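Long-range contacts in endonuclease and methylase LlaGI (Lactococcus lactis, PDB 5FFJ), which probably recognises specific DNA sequences and couples helicase-like ATPase and methyltransferase activities in the restriction and modification of DNA: residues 1302-1310 and 1367-1378; 1245-1253 and 1395-1403. All coordinates share one frame; numbering follows the deposited sequence.

In the fold
Both contacts use helix 1377-1398. Contact 1 gathers the loop 1302-1310 with the turns that lead into the first residues of this helix, while contact 2 joins its last turn and the chain beyond it to the short helix 1247-1252. Their centres lie about 37 Å apart and their nearest atoms about 19 Å apart; they do not touch, but share the helix, one at each end. Along the sequence, contact 1 is nested within the loop that contact 2 closes. They also differ in their relation to the DNA: K1309 in the loop of contact 1 touches a backbone phosphate, whereas the nearest atom of contact 2 is about 16 Å from the nucleic acid.

Contact 1: 1302-1310 and 1367-1378; sequences QPDYRVKKM and DPNEFSDNPKYI. With nucleotides of chain B.
Y1305 and K1376 lie side by side and point the same way, the lysine chain running extended along the tyrosine ring. K1376 CG sits over one face, 4.2 Å from the ring centroid and 15° off the normal, a CH-pi contact; P1303 C lies over the opposite face. Farther out, K1376 CE comes within 3.6 Å of Y1305 OH. Y1305 CD2 also rests against P1375 CB at 4.0 Å.

R1306 reaches D1367 and N1369 by bending at chi2 and chi3. The R1306 and D1367 side chains cross at about a right angle, while the guanidinium and carboxylate planes are 19° apart; OD2 approaches the guanidinium obliquely. R1306 NH2 to D1367 OD2 is a long salt bridge of 3.4 Å with a weak hydrogen bond, and N1369 CB packs over a guanidinium face, 3.8 Å from CZ. Next along the loop, V1307 CG1 touches both P1368 CG (3.6 Å) and I1378 CD1 (3.8 Å), giving the contact its buried apolar part.

An Asx turn at each side shapes the backbone: D1304 OD1 accepts from R1306 N, and N1374 OD1 from K1376 N just before the helix. Beyond V1307 the loop turns to the DNA, where K1309 NZ makes a weak 3.3 Å bond to OP1 of DA16 of chain B and another weak one to Q1355. The chemistry thus divides the loop: aliphatic and ring packing with one loose ion pair holds it against the turns before helix 1377-1398 and the first turn at I1378, and a single lysine meets the phosphate backbone, consistent with a contact that does not read bases.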
loop_
_atom_site.group_PDB
_atom_site.type_symbol
_atom_site.label_atom_id
_atom_site.label_comp_id
_atom_site.label_asym_id
_atom_site.label_seq_id
_atom_site.Cartn_x
_atom_site.Cartn_y
_atom_site.Cartn_z
ATOM N N GLN A 1302 -13.651 -10.703 -41.527
ATOM C CA GLN A 1302 -14.478 -11.879 -41.281
ATOM C C GLN A 1302 -15.506 -11.551 -40.196
ATOM O O GLN A 1302 -15.327 -10.596 -39.440
ATOM C CB GLN A 1302 -13.611 -13.076 -40.875
ATOM C CG GLN A 1302 -12.866 -12.914 -39.557
ATOM C CD GLN A 1302 -12.303 -14.227 -39.037
ATOM O OE1 GLN A 1302 -12.664 -15.306 -39.510
ATOM N NE2 GLN A 1302 -11.412 -14.140 -38.057
ATOM N N PRO A 1303 -16.590 -12.338 -40.117
ATOM C CA PRO A 1303 -17.660 -12.008 -39.170
ATOM C C PRO A 1303 -17.338 -12.412 -37.729
ATOM O O PRO A 1303 -18.029 -13.250 -37.143
ATOM C CB PRO A 1303 -18.850 -12.794 -39.723
ATOM C CG PRO A 1303 -18.236 -13.991 -40.349
ATOM C CD PRO A 1303 -16.925 -13.523 -40.927
ATOM N N ASP A 1304 -16.284 -11.819 -37.175
ATOM C CA ASP A 1304 -15.985 -11.934 -35.753
ATOM C C ASP A 1304 -16.421 -10.652 -35.058
ATOM O O ASP A 1304 -15.758 -9.622 -35.171
ATOM C CB ASP A 1304 -14.495 -12.189 -35.517
ATOM C CG ASP A 1304 -14.154 -12.340 -34.044
ATOM O OD1 ASP A 1304 -15.072 -12.611 -33.240
ATOM O OD2 ASP A 1304 -12.965 -12.191 -33.693
ATOM N N TYR A 1305 -17.543 -10.722 -34.347
ATOM C CA TYR A 1305 -18.133 -9.542 -33.720
ATOM C C TYR A 1305 -17.857 -9.496 -32.222
ATOM O O TYR A 1305 -18.435 -8.682 -31.503
ATOM C CB TYR A 1305 -19.640 -9.509 -33.968
ATOM C CG TYR A 1305 -20.019 -9.683 -35.418
ATOM C CD1 TYR A 1305 -19.963 -8.615 -36.302
ATOM C CD2 TYR A 1305 -20.437 -10.914 -35.902
ATOM C CE1 TYR A 1305 -20.311 -8.768 -37.629
ATOM C CE2 TYR A 1305 -20.787 -11.077 -37.227
ATOM C CZ TYR A 1305 -20.723 -10.001 -38.085
ATOM O OH TYR A 1305 -21.071 -10.160 -39.406
ATOM N N ARG A 1306 -16.976 -10.374 -31.754
ATOM C CA ARG A 1306 -16.605 -10.387 -30.345
ATOM C C ARG A 1306 -15.616 -9.274 -30.042
ATOM O O ARG A 1306 -14.766 -8.943 -30.873
ATOM C CB ARG A 1306 -16.006 -11.735 -29.947
ATOM C CG ARG A 1306 -17.039 -12.835 -29.750
ATOM C CD ARG A 1306 -16.610 -13.858 -28.705
ATOM N NE ARG A 1306 -17.716 -14.186 -27.802
ATOM C CZ ARG A 1306 -17.683 -14.093 -26.473
ATOM N NH1 ARG A 1306 -18.761 -14.418 -25.774
ATOM N NH2 ARG A 1306 -16.592 -13.686 -25.830
ATOM N N VAL A 1307 -15.737 -8.707 -28.847
ATOM C CA VAL A 1307 -14.877 -7.621 -28.413
ATOM C C VAL A 1307 -13.918 -8.101 -27.330
ATOM O O VAL A 1307 -14.281 -8.913 -26.478
ATOM C CB VAL A 1307 -15.705 -6.429 -27.883
ATOM C CG1 VAL A 1307 -16.509 -6.829 -26.646
ATOM C CG2 VAL A 1307 -14.803 -5.251 -27.575
ATOM N N LYS A 1308 -12.684 -7.609 -27.390
ATOM C CA LYS A 1308 -11.731 -7.769 -26.303
ATOM C C LYS A 1308 -11.512 -6.395 -25.693
ATOM O O LYS A 1308 -11.836 -6.151 -24.529
ATOM C CB LYS A 1308 -10.411 -8.363 -26.800
ATOM C CG LYS A 1308 -9.397 -8.630 -25.695
ATOM C CD LYS A 1308 -8.028 -8.979 -26.257
ATOM C CE LYS A 1308 -7.052 -9.346 -25.150
ATOM N NZ LYS A 1308 -5.694 -9.653 -25.680
ATOM N N LYS A 1309 -10.974 -5.492 -26.504
ATOM C CA LYS A 1309 -10.796 -4.106 -26.103
ATOM C C LYS A 1309 -10.678 -3.223 -27.334
ATOM O O LYS A 1309 -9.762 -3.376 -28.143
ATOM C CB LYS A 1309 -9.561 -3.943 -25.218
ATOM C CG LYS A 1309 -9.483 -2.593 -24.526
ATOM C CD LYS A 1309 -8.432 -2.599 -23.432
ATOM C CE LYS A 1309 -8.462 -1.315 -22.622
ATOM N NZ LYS A 1309 -7.770 -1.476 -21.311
ATOM N N MET A 1310 -11.621 -2.304 -27.471
ATOM C CA MET A 1310 -11.606 -1.360 -28.576
ATOM C C MET A 1310 -10.493 -0.346 -28.349
ATOM O O MET A 1310 -10.143 -0.050 -27.206
ATOM C CB MET A 1310 -12.965 -0.668 -28.703
ATOM C CG MET A 1310 -14.108 -1.626 -29.031
ATOM S SD MET A 1310 -15.753 -0.922 -28.792
ATOM C CE MET A 1310 -15.587 0.639 -29.644
ATOM N N ASP A 1367 -18.059 -9.964 -19.252
ATOM C CA ASP A 1367 -17.910 -9.990 -20.703
ATOM C C ASP A 1367 -19.122 -9.358 -21.397
ATOM O O ASP A 1367 -20.217 -9.915 -21.342
ATOM C CB ASP A 1367 -17.725 -11.433 -21.172
ATOM C CG ASP A 1367 -17.642 -11.548 -22.675
ATOM O OD1 ASP A 1367 -18.706 -11.601 -23.321
ATOM O OD2 ASP A 1367 -16.515 -11.589 -23.211
ATOM N N PRO A 1368 -18.930 -8.201 -22.062
ATOM C CA PRO A 1368 -20.076 -7.486 -22.646
ATOM C C PRO A 1368 -20.768 -8.214 -23.808
ATOM O O PRO A 1368 -21.902 -7.867 -24.141
ATOM C CB PRO A 1368 -19.454 -6.169 -23.132
ATOM C CG PRO A 1368 -18.023 -6.483 -23.349
ATOM C CD PRO A 1368 -17.662 -7.488 -22.302
ATOM N N ASN A 1369 -20.111 -9.203 -24.408
ATOM C CA ASN A 1369 -20.705 -9.936 -25.528
ATOM C C ASN A 1369 -21.879 -10.816 -25.083
ATOM O O ASN A 1369 -22.700 -11.226 -25.905
ATOM C CB ASN A 1369 -19.656 -10.806 -26.238
ATOM C CG ASN A 1369 -18.514 -9.998 -26.826
ATOM O OD1 ASN A 1369 -17.412 -9.966 -26.279
ATOM N ND2 ASN A 1369 -18.769 -9.356 -27.960
ATOM N N GLU A 1370 -21.955 -11.097 -23.783
ATOM C CA GLU A 1370 -22.985 -11.978 -23.231
ATOM C C GLU A 1370 -24.257 -11.215 -22.865
ATOM O O GLU A 1370 -25.212 -11.803 -22.351
ATOM C CB GLU A 1370 -22.456 -12.706 -21.988
ATOM C CG GLU A 1370 -21.281 -13.630 -22.264
ATOM C CD GLU A 1370 -20.780 -14.349 -21.020
ATOM O OE1 GLU A 1370 -21.337 -14.120 -19.925
ATOM O OE2 GLU A 1370 -19.822 -15.146 -21.139
ATOM N N PHE A 1371 -24.277 -9.913 -23.131
ATOM C CA PHE A 1371 -25.399 -9.079 -22.708
ATOM C C PHE A 1371 -26.636 -9.190 -23.613
ATOM O O PHE A 1371 -27.761 -9.282 -23.118
ATOM C CB PHE A 1371 -24.978 -7.604 -22.630
ATOM C CG PHE A 1371 -26.139 -6.661 -22.452
ATOM C CD1 PHE A 1371 -26.783 -6.548 -21.230
ATOM C CD2 PHE A 1371 -26.600 -5.903 -23.513
ATOM C CE1 PHE A 1371 -27.857 -5.691 -21.072
ATOM C CE2 PHE A 1371 -27.674 -5.047 -23.358
ATOM C CZ PHE A 1371 -28.302 -4.941 -22.137
ATOM N N SER A 1372 -26.426 -9.213 -24.929
ATOM C CA SER A 1372 -27.461 -8.786 -25.880
ATOM C C SER A 1372 -28.079 -9.836 -26.807
ATOM O O SER A 1372 -29.052 -9.535 -27.501
ATOM C CB SER A 1372 -26.895 -7.683 -26.775
ATOM O OG SER A 1372 -27.873 -7.274 -27.713
ATOM N N ASP A 1373 -27.493 -11.028 -26.888
ATOM C CA ASP A 1373 -28.044 -12.116 -27.714
ATOM C C ASP A 1373 -27.780 -11.877 -29.216
ATOM O O ASP A 1373 -27.786 -12.816 -30.014
ATOM C CB ASP A 1373 -29.558 -12.279 -27.461
ATOM C CG ASP A 1373 -30.015 -13.731 -27.465
ATOM O OD1 ASP A 1373 -29.322 -14.589 -26.877
ATOM O OD2 ASP A 1373 -31.084 -14.006 -28.047
ATOM N N ASN A 1374 -27.539 -10.618 -29.583
ATOM C CA ASN A 1374 -27.273 -10.208 -30.964
ATOM C C ASN A 1374 -25.790 -9.858 -31.100
ATOM O O ASN A 1374 -25.330 -8.892 -30.491
ATOM C CB ASN A 1374 -28.155 -9.009 -31.350
ATOM C CG ASN A 1374 -27.810 -8.429 -32.717
ATOM O OD1 ASN A 1374 -27.109 -9.052 -33.515
ATOM N ND2 ASN A 1374 -28.318 -7.227 -32.994
ATOM N N PRO A 1375 -25.030 -10.648 -31.881
ATOM C CA PRO A 1375 -23.581 -10.420 -31.983
ATOM C C PRO A 1375 -23.194 -9.019 -32.455
ATOM O O PRO A 1375 -22.044 -8.627 -32.258
ATOM C CB PRO A 1375 -23.133 -11.475 -33.004
ATOM C CG PRO A 1375 -24.164 -12.542 -32.920
ATOM C CD PRO A 1375 -25.451 -11.833 -32.650
ATOM N N LYS A 1376 -24.132 -8.276 -33.040
ATOM C CA LYS A 1376 -23.830 -6.956 -33.592
ATOM C C LYS A 1376 -24.293 -5.817 -32.686
ATOM O O LYS A 1376 -24.248 -4.650 -33.078
ATOM C CB LYS A 1376 -24.471 -6.801 -34.973
ATOM C CG LYS A 1376 -24.020 -7.843 -35.981
ATOM C CD LYS A 1376 -24.563 -7.539 -37.366
ATOM C CE LYS A 1376 -24.145 -8.594 -38.377
ATOM N NZ LYS A 1376 -24.654 -8.279 -39.740
ATOM N N TYR A 1377 -24.729 -6.155 -31.477
ATOM C CA TYR A 1377 -25.254 -5.161 -30.542
ATOM C C TYR A 1377 -24.249 -4.054 -30.232
ATOM O O TYR A 1377 -24.563 -2.870 -30.360
ATOM C CB TYR A 1377 -25.682 -5.835 -29.240
ATOM C CG TYR A 1377 -26.064 -4.861 -28.145
ATOM C CD1 TYR A 1377 -27.356 -4.358 -28.054
ATOM C CD2 TYR A 1377 -25.133 -4.446 -27.202
ATOM C CE1 TYR A 1377 -27.710 -3.470 -27.053
ATOM C CE2 TYR A 1377 -25.477 -3.556 -26.200
ATOM C CZ TYR A 1377 -26.766 -3.072 -26.131
ATOM O OH TYR A 1377 -27.112 -2.188 -25.136
ATOM N N ILE A 1378 -23.045 -4.441 -29.823
ATOM C CA ILE A 1378 -22.051 -3.472 -29.375
ATOM C C ILE A 1378 -21.553 -2.647 -30.553
ATOM O O ILE A 1378 -21.331 -1.442 -30.424
ATOM C CB ILE A 1378 -20.853 -4.150 -28.678
ATOM C CG1 ILE A 1378 -21.342 -5.180 -27.655
ATOM C CG2 ILE A 1378 -19.988 -3.104 -27.995
ATOM C CD1 ILE A 1378 -20.231 -5.923 -26.938
ATOM P P DA B 16 -3.971 -2.062 -22.317
ATOM O OP1 DA B 16 -5.148 -1.910 -23.201
ATOM O OP2 DA B 16 -3.242 -3.348 -22.282
ATOM O "O5'" DA B 16 -2.910 -0.915 -22.664
ATOM C "C5'" DA B 16 -3.296 0.456 -22.616
ATOM C "C4'" DA B 16 -2.264 1.333 -23.306
ATOM O "O4'" DA B 16 -1.125 1.526 -22.421
ATOM C "C3'" DA B 16 -1.698 0.762 -24.605
ATOM O "O3'" DA B 16 -1.511 1.805 -25.568
ATOM C "C2'" DA B 16 -0.388 0.118 -24.160
ATOM C "C1'" DA B 16 0.057 1.023 -23.019
ATOM N N9 DA B 16 0.842 0.346 -21.985
ATOM C C8 DA B 16 0.521 -0.810 -21.331
ATOM N N7 DA B 16 1.408 -1.180 -20.439
ATOM C C5 DA B 16 2.379 -0.196 -20.508
ATOM C C6 DA B 16 3.588 -0.011 -19.813
ATOM N N6 DA B 16 4.031 -0.851 -18.873
ATOM N N1 DA B 16 4.325 1.078 -20.120
ATOM C C2 DA B 16 3.874 1.918 -21.060
ATOM N N3 DA B 16 2.754 1.847 -21.782
ATOM C C4 DA B 16 2.045 0.755 -21.454
#

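Contact 2: 1245-1253 and 1395-1403; sequences HSSAYRKRY and LIEELPEFE
F1402 fits its ring against A1248, Y1249 and R1252 of helix 1247-1252 and Y1253 just after it. With CG swung opposite the backbone N (chi1 -180°), the side chain extends alongside the helix; its CB rests on A1248 CB at 3.6 Å and CE1 comes to 4.0 Å from Y1249 CD1, at the edge of the tyrosine ring. Y1253 likewise presents a ring edge to F1402 CZ.

The arginine approach is unlike a face-on cation-pi stack. R1252, bent at chi3, brings its guanidinium to the rim of the phenyl ring with the two planes 84° apart: the Phe edge points into a guanidinium face, and NH1 lies in the ring plane, 3.4 Å from F1402 CE2.

Toward the other end, L1399 takes the less common rotamer with CG between the backbone N and carbonyl carbon (chi1 77°), and CD1 reaches S1246 CB at 3.9 Å. S1246 itself is the N-cap, its OG accepting from Y1249 N at 3.3 Å. I1396 splits its branches, CD1 meeting the edge of the H1245 ring at CD2 (3.9 Å) while CG2 touches S1247 OG.

The buried polar ends are satisfied outside the two segments: Y1249 OH bonds Y1040 OH and R1263 O, Y1253 OH bonds Y1043 OH, and H1245 ND1 bonds Y1241 O. No hydrogen bond crosses between the segments, so the junction of the short helix with the last turn of helix 1377-1398 and the chain beyond rests on apolar and aromatic packing plus the arginine at the phenyl edge.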
loop_
_atom_site.group_PDB
_atom_site.type_symbol
_atom_site.label_atom_id
_atom_site.label_comp_id
_atom_site.label_asym_id
_atom_site.label_seq_id
_atom_site.Cartn_x
_atom_site.Cartn_y
_atom_site.Cartn_z
ATOM N N HIS A 1245 -29.459 21.423 -20.914
ATOM C CA HIS A 1245 -28.545 21.278 -22.044
ATOM C C HIS A 1245 -28.077 22.627 -22.592
ATOM O O HIS A 1245 -27.154 22.685 -23.407
ATOM C CB HIS A 1245 -29.208 20.472 -23.162
ATOM C CG HIS A 1245 -29.130 18.991 -22.969
ATOM N ND1 HIS A 1245 -30.127 18.264 -22.354
ATOM C CD2 HIS A 1245 -28.170 18.097 -23.309
ATOM C CE1 HIS A 1245 -29.787 16.988 -22.326
ATOM N NE2 HIS A 1245 -28.603 16.860 -22.898
ATOM N N SER A 1246 -28.711 23.707 -22.146
ATOM C CA SER A 1246 -28.335 25.050 -22.581
ATOM C C SER A 1246 -26.882 25.361 -22.237
ATOM O O SER A 1246 -26.480 25.275 -21.079
ATOM C CB SER A 1246 -29.253 26.094 -21.946
ATOM O OG SER A 1246 -28.748 27.404 -22.142
ATOM N N SER A 1247 -26.101 25.722 -23.249
ATOM C CA SER A 1247 -24.686 26.017 -23.055
ATOM C C SER A 1247 -24.485 27.239 -22.164
ATOM O O SER A 1247 -23.619 27.241 -21.289
ATOM C CB SER A 1247 -23.998 26.240 -24.403
ATOM O OG SER A 1247 -24.107 25.093 -25.227
ATOM N N ALA A 1248 -25.286 28.276 -22.393
ATOM C CA ALA A 1248 -25.184 29.509 -21.619
ATOM C C ALA A 1248 -25.505 29.248 -20.152
ATOM O O ALA A 1248 -24.815 29.737 -19.254
ATOM C CB ALA A 1248 -26.116 30.565 -22.183
ATOM N N TYR A 1249 -26.562 28.478 -19.922
ATOM C CA TYR A 1249 -26.958 28.099 -18.574
ATOM C C TYR A 1249 -25.814 27.378 -17.865
ATOM O O TYR A 1249 -25.424 27.753 -16.758
ATOM C CB TYR A 1249 -28.205 27.210 -18.617
ATOM C CG TYR A 1249 -28.667 26.729 -17.259
ATOM C CD1 TYR A 1249 -29.478 27.522 -16.459
ATOM C CD2 TYR A 1249 -28.295 25.482 -16.781
ATOM C CE1 TYR A 1249 -29.903 27.086 -15.218
ATOM C CE2 TYR A 1249 -28.715 25.039 -15.541
ATOM C CZ TYR A 1249 -29.518 25.844 -14.765
ATOM O OH TYR A 1249 -29.938 25.406 -13.530
ATOM N N ARG A 1250 -25.273 26.355 -18.518
ATOM C CA ARG A 1250 -24.195 25.558 -17.945
ATOM C C ARG A 1250 -22.950 26.395 -17.660
ATOM O O ARG A 1250 -22.296 26.214 -16.632
ATOM C CB ARG A 1250 -23.836 24.400 -18.881
ATOM C CG ARG A 1250 -24.887 23.302 -18.944
ATOM C CD ARG A 1250 -24.389 22.093 -19.721
ATOM N NE ARG A 1250 -25.379 21.019 -19.753
ATOM C CZ ARG A 1250 -25.183 19.832 -20.319
ATOM N NH1 ARG A 1250 -24.027 19.551 -20.906
ATOM N NH2 ARG A 1250 -26.146 18.920 -20.297
ATOM N N LYS A 1251 -22.626 27.310 -18.568
ATOM C CA LYS A 1251 -21.418 28.117 -18.431
ATOM C C LYS A 1251 -21.582 29.238 -17.409
ATOM O O LYS A 1251 -20.660 29.525 -16.643
ATOM C CB LYS A 1251 -21.011 28.715 -19.779
ATOM C CG LYS A 1251 -20.330 27.727 -20.721
ATOM C CD LYS A 1251 -19.200 28.383 -21.503
ATOM C CE LYS A 1251 -19.286 28.078 -22.991
ATOM N NZ LYS A 1251 -20.518 28.646 -23.611
ATOM N N ARG A 1252 -22.748 29.876 -17.402
ATOM C CA ARG A 1252 -22.978 31.026 -16.529
ATOM C C ARG A 1252 -22.984 30.639 -15.047
ATOM O O ARG A 1252 -22.481 31.390 -14.210
ATOM C CB ARG A 1252 -24.292 31.722 -16.892
ATOM C CG ARG A 1252 -24.464 33.074 -16.213
ATOM C CD ARG A 1252 -25.667 33.839 -16.736
ATOM N NE ARG A 1252 -25.573 34.105 -18.169
ATOM C CZ ARG A 1252 -26.463 34.809 -18.861
ATOM N NH1 ARG A 1252 -27.526 35.325 -18.254
ATOM N NH2 ARG A 1252 -26.292 34.997 -20.163
ATOM N N TYR A 1253 -23.554 29.477 -14.727
ATOM C CA TYR A 1253 -23.616 28.998 -13.343
ATOM C C TYR A 1253 -22.959 27.631 -13.183
ATOM O O TYR A 1253 -23.598 26.675 -12.741
ATOM C CB TYR A 1253 -25.066 28.914 -12.856
ATOM C CG TYR A 1253 -25.942 30.075 -13.256
ATOM C CD1 TYR A 1253 -25.971 31.242 -12.507
ATOM C CD2 TYR A 1253 -26.754 29.997 -14.377
ATOM C CE1 TYR A 1253 -26.780 32.302 -12.870
ATOM C CE2 TYR A 1253 -27.563 31.050 -14.746
ATOM C CZ TYR A 1253 -27.574 32.200 -13.991
ATOM O OH TYR A 1253 -28.384 33.252 -14.359
ATOM N N LEU A 1395 -28.646 19.684 -31.690
ATOM C CA LEU A 1395 -29.801 20.069 -30.891
ATOM C C LEU A 1395 -29.445 21.115 -29.829
ATOM O O LEU A 1395 -30.238 22.013 -29.549
ATOM C CB LEU A 1395 -30.412 18.833 -30.228
ATOM C CG LEU A 1395 -31.222 17.913 -31.148
ATOM C CD1 LEU A 1395 -31.519 16.585 -30.464
ATOM C CD2 LEU A 1395 -32.519 18.577 -31.586
ATOM N N ILE A 1396 -28.256 20.999 -29.245
ATOM C CA ILE A 1396 -27.799 21.965 -28.244
ATOM C C ILE A 1396 -27.540 23.332 -28.885
ATOM O O ILE A 1396 -27.516 24.356 -28.200
ATOM C CB ILE A 1396 -26.523 21.463 -27.524
ATOM C CG1 ILE A 1396 -26.874 20.300 -26.596
ATOM C CG2 ILE A 1396 -25.871 22.581 -26.703
ATOM C CD1 ILE A 1396 -25.676 19.636 -25.935
ATOM N N GLU A 1397 -27.357 23.350 -30.201
ATOM C CA GLU A 1397 -27.130 24.600 -30.914
ATOM C C GLU A 1397 -28.439 25.202 -31.427
ATOM O O GLU A 1397 -28.475 26.361 -31.847
ATOM C CB GLU A 1397 -26.157 24.375 -32.072
ATOM C CG GLU A 1397 -24.745 23.998 -31.607
ATOM C CD GLU A 1397 -23.657 24.977 -32.042
ATOM O OE1 GLU A 1397 -23.962 26.013 -32.676
ATOM O OE2 GLU A 1397 -22.476 24.701 -31.740
ATOM N N GLU A 1398 -29.513 24.420 -31.382
ATOM C CA GLU A 1398 -30.817 24.895 -31.837
ATOM C C GLU A 1398 -31.600 25.627 -30.750
ATOM O O GLU A 1398 -32.394 26.514 -31.057
ATOM C CB GLU A 1398 -31.668 23.734 -32.352
ATOM C CG GLU A 1398 -31.168 23.113 -33.636
ATOM C CD GLU A 1398 -32.050 21.974 -34.101
ATOM O OE1 GLU A 1398 -33.268 22.015 -33.818
ATOM O OE2 GLU A 1398 -31.528 21.038 -34.743
ATOM N N LEU A 1399 -31.393 25.262 -29.486
ATOM C CA LEU A 1399 -32.256 25.787 -28.428
ATOM C C LEU A 1399 -31.905 27.255 -28.175
ATOM O O LEU A 1399 -30.741 27.639 -28.257
ATOM C CB LEU A 1399 -32.171 24.932 -27.140
ATOM C CG LEU A 1399 -31.013 24.967 -26.134
ATOM C CD1 LEU A 1399 -31.513 24.625 -24.724
ATOM C CD2 LEU A 1399 -29.913 24.019 -26.559
ATOM N N PRO A 1400 -32.926 28.077 -27.880
ATOM C CA PRO A 1400 -32.913 29.541 -28.023
ATOM C C PRO A 1400 -31.808 30.289 -27.286
ATOM O O PRO A 1400 -31.075 29.721 -26.478
ATOM C CB PRO A 1400 -34.270 29.960 -27.442
ATOM C CG PRO A 1400 -35.092 28.735 -27.422
ATOM C CD PRO A 1400 -34.147 27.621 -27.196
ATOM N N GLU A 1401 -31.714 31.583 -27.578
ATOM C CA GLU A 1401 -30.818 32.471 -26.854
ATOM C C GLU A 1401 -31.317 32.592 -25.422
ATOM O O GLU A 1401 -32.504 32.816 -25.179
ATOM C CB GLU A 1401 -30.740 33.848 -27.524
ATOM C CG GLU A 1401 -29.406 34.557 -27.335
ATOM C CD GLU A 1401 -29.505 36.056 -27.545
ATOM O OE1 GLU A 1401 -28.752 36.595 -28.383
ATOM O OE2 GLU A 1401 -30.333 36.698 -26.865
ATOM N N PHE A 1402 -30.397 32.432 -24.480
ATOM C CA PHE A 1402 -30.730 32.377 -23.062
ATOM C C PHE A 1402 -31.168 33.738 -22.519
ATOM O O PHE A 1402 -30.354 34.652 -22.383
ATOM C CB PHE A 1402 -29.525 31.853 -22.278
ATOM C CG PHE A 1402 -29.758 31.747 -20.798
ATOM C CD1 PHE A 1402 -30.387 30.637 -20.261
ATOM C CD2 PHE A 1402 -29.344 32.754 -19.942
ATOM C CE1 PHE A 1402 -30.604 30.536 -18.900
ATOM C CE2 PHE A 1402 -29.557 32.657 -18.580
ATOM C CZ PHE A 1402 -30.187 31.546 -18.059
ATOM N N GLU A 1403 -32.460 33.860 -22.214
ATOM C CA GLU A 1403 -33.024 35.095 -21.666
ATOM C C GLU A 1403 -34.158 34.812 -20.669
ATOM O O GLU A 1403 -34.789 33.758 -20.712
ATOM C CB GLU A 1403 -33.533 35.995 -22.794
#